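Long-range contact in esterase (Thermotoga maritima, PDB 3DOH), which probably hydrolyses carboxylic esters, as a thermostable esterase that joins an immunoglobulin-like domain to an alpha/beta-hydrolase domain: residues 265-270 with 289-294. Residues are numbered along the deposited sequence; the frame is centred on the assembly and turned at random.
Sequences IYITGL and AAAIPI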
loop_
_atom_site.group_PDB
_atom_site.type_symbol
_atom_site.label_atom_id
_atom_site.label_comp_id
_atom_site.label_asym_id
_atom_site.label_seq_id
_atom_site.Cartn_x
_atom_site.Cartn_y
_atom_site.Cartn_z
ATOM N N ILE A 265 -20.774 -49.286 0.250
ATOM C CA ILE A 265 -20.260 -48.739 -0.997
ATOM C C ILE A 265 -20.910 -47.361 -1.164
ATOM O O ILE A 265 -22.111 -47.249 -1.455
ATOM C CB ILE A 265 -20.520 -49.672 -2.231
ATOM C CG1 ILE A 265 -19.743 -50.978 -2.066
ATOM C CG2 ILE A 265 -20.069 -49.001 -3.548
ATOM C CD1 ILE A 265 -20.278 -52.071 -2.967
ATOM N N TYR A 266 -20.121 -46.329 -0.929
ATOM C CA TYR A 266 -20.583 -44.966 -0.967
ATOM C C TYR A 266 -20.249 -44.437 -2.337
ATOM O O TYR A 266 -19.445 -45.006 -3.059
ATOM C CB TYR A 266 -19.836 -44.189 0.070
ATOM C CG TYR A 266 -19.921 -44.772 1.489
ATOM C CD1 TYR A 266 -21.145 -45.066 2.070
ATOM C CD2 TYR A 266 -18.773 -44.960 2.277
ATOM C CE1 TYR A 266 -21.229 -45.563 3.363
ATOM C CE2 TYR A 266 -18.857 -45.453 3.581
ATOM C CZ TYR A 266 -20.091 -45.752 4.107
ATOM O OH TYR A 266 -20.233 -46.245 5.409
ATOM N N ILE A 267 -20.876 -43.349 -2.727
ATOM C CA ILE A 267 -20.612 -42.790 -4.049
ATOM C C ILE A 267 -20.802 -41.272 -4.094
ATOM O O ILE A 267 -21.798 -40.762 -3.585
ATOM C CB ILE A 267 -21.489 -43.461 -5.140
ATOM C CG1 ILE A 267 -21.115 -42.943 -6.535
ATOM C CG2 ILE A 267 -22.984 -43.295 -4.824
ATOM C CD1 ILE A 267 -21.456 -43.931 -7.640
ATOM N N THR A 268 -19.844 -40.583 -4.710
ATOM C CA THR A 268 -19.870 -39.157 -4.864
ATOM C C THR A 268 -19.201 -38.781 -6.187
ATOM O O THR A 268 -18.353 -39.520 -6.706
ATOM C CB THR A 268 -19.165 -38.418 -3.650
ATOM O OG1 THR A 268 -19.186 -36.986 -3.853
ATOM C CG2 THR A 268 -17.726 -38.892 -3.489
ATOM N N GLY A 269 -19.594 -37.630 -6.718
ATOM C CA GLY A 269 -19.006 -37.070 -7.900
ATOM C C GLY A 269 -19.538 -35.657 -8.059
ATOM O O GLY A 269 -20.492 -35.273 -7.394
ATOM N N LEU A 270 -18.912 -34.884 -8.939
ATOM C CA LEU A 270 -19.263 -33.479 -9.106
ATOM C C LEU A 270 -19.632 -33.179 -10.554
ATOM O O LEU A 270 -18.995 -33.677 -11.482
ATOM C CB LEU A 270 -18.107 -32.581 -8.661
ATOM C CG LEU A 270 -16.744 -32.868 -9.293
ATOM C CD1 LEU A 270 -16.142 -34.142 -8.718
ATOM C CD2 LEU A 270 -16.860 -32.962 -10.806
ATOM N N ALA A 289 -24.715 -47.426 -0.195
ATOM C CA ALA A 289 -25.099 -47.112 1.190
ATOM C C ALA A 289 -25.456 -45.605 1.409
ATOM O O ALA A 289 -26.323 -45.283 2.229
ATOM C CB ALA A 289 -23.986 -47.526 2.136
ATOM N N ALA A 290 -24.777 -44.734 0.668
ATOM C CA ALA A 290 -24.976 -43.296 0.771
ATOM C C ALA A 290 -24.252 -42.573 -0.362
ATOM O O ALA A 290 -23.243 -43.055 -0.877
ATOM C CB ALA A 290 -24.491 -42.790 2.121
ATOM N N ALA A 291 -24.778 -41.414 -0.743
ATOM C CA ALA A 291 -24.310 -40.694 -1.905
ATOM C C ALA A 291 -24.059 -39.235 -1.538
ATOM O O ALA A 291 -24.792 -38.676 -0.717
ATOM C CB ALA A 291 -25.355 -40.777 -2.969
ATOM N N ILE A 292 -23.033 -38.618 -2.121
ATOM C CA ILE A 292 -22.862 -37.154 -2.087
ATOM C C ILE A 292 -22.743 -36.650 -3.539
ATOM O O ILE A 292 -21.639 -36.624 -4.115
ATOM C CB ILE A 292 -21.639 -36.713 -1.230
ATOM C CG1 ILE A 292 -21.740 -37.297 0.179
ATOM C CG2 ILE A 292 -21.435 -35.185 -1.249
ATOM C CD1 ILE A 292 -20.408 -37.230 0.990
ATOM N N PRO A 293 -23.874 -36.293 -4.155
ATOM C CA PRO A 293 -23.925 -35.636 -5.453
ATOM C C PRO A 293 -23.761 -34.110 -5.438
ATOM O O PRO A 293 -24.652 -33.385 -4.965
ATOM C CB PRO A 293 -25.315 -35.983 -5.941
ATOM C CG PRO A 293 -26.117 -36.135 -4.716
ATOM C CD PRO A 293 -25.210 -36.620 -3.648
ATOM N N ILE A 294 -22.654 -33.647 -6.018
ATOM C CA ILE A 294 -22.254 -32.252 -6.001
ATOM C C ILE A 294 -22.529 -31.639 -7.355
ATOM O O ILE A 294 -22.039 -32.154 -8.368
ATOM C CB ILE A 294 -20.747 -32.117 -5.662
ATOM C CG1 ILE A 294 -20.484 -32.696 -4.296
ATOM C CG2 ILE A 294 -20.307 -30.656 -5.650
ATOM C CD1 ILE A 294 -19.111 -33.191 -4.155
#
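The Y266 ring turns one edge to 289-294: A290 N lies at that edge, near the ring plane. A289 CB approaches the same ring obliquely, 3.6 Å from CE1. The Y266 hydroxyl bonds outside the pair, to Q378 O and R264 NH1. Strands 265-270 and 290-294 are parallel neighbours in the alpha/beta-hydrolase sheet, joined by a beta-alpha-beta crossover through helix 272-283. Their axes come within 4.6 Å.

I267 bonds to the partner strand through both backbone polar atoms: its N donates to A290 O at 3.0 Å, and its O accepts from I292 N. On the face of I267 and A291, toward helix 272-283, I267 CG2 meets A291 CB, and I281 of that helix packs on both residues. On the other face, L270 and I294 touch through their CB atoms, and both side chains pack on W362 of helix 362-366. G269 O accepts from I294 N at 3.0 Å. G269 fits the first glycine of a probable nucleophile elbow, which would place this strand end at the active site.

T268 OG1 also hydrogen-bonds Y366 OH of helix 362-366. It stands anti to its own N (chi1 179°). This turns it to I292 O, to which it donates a hydrogen bond, while G269 N reaches the same oxygen only weakly, at 3.5 Å.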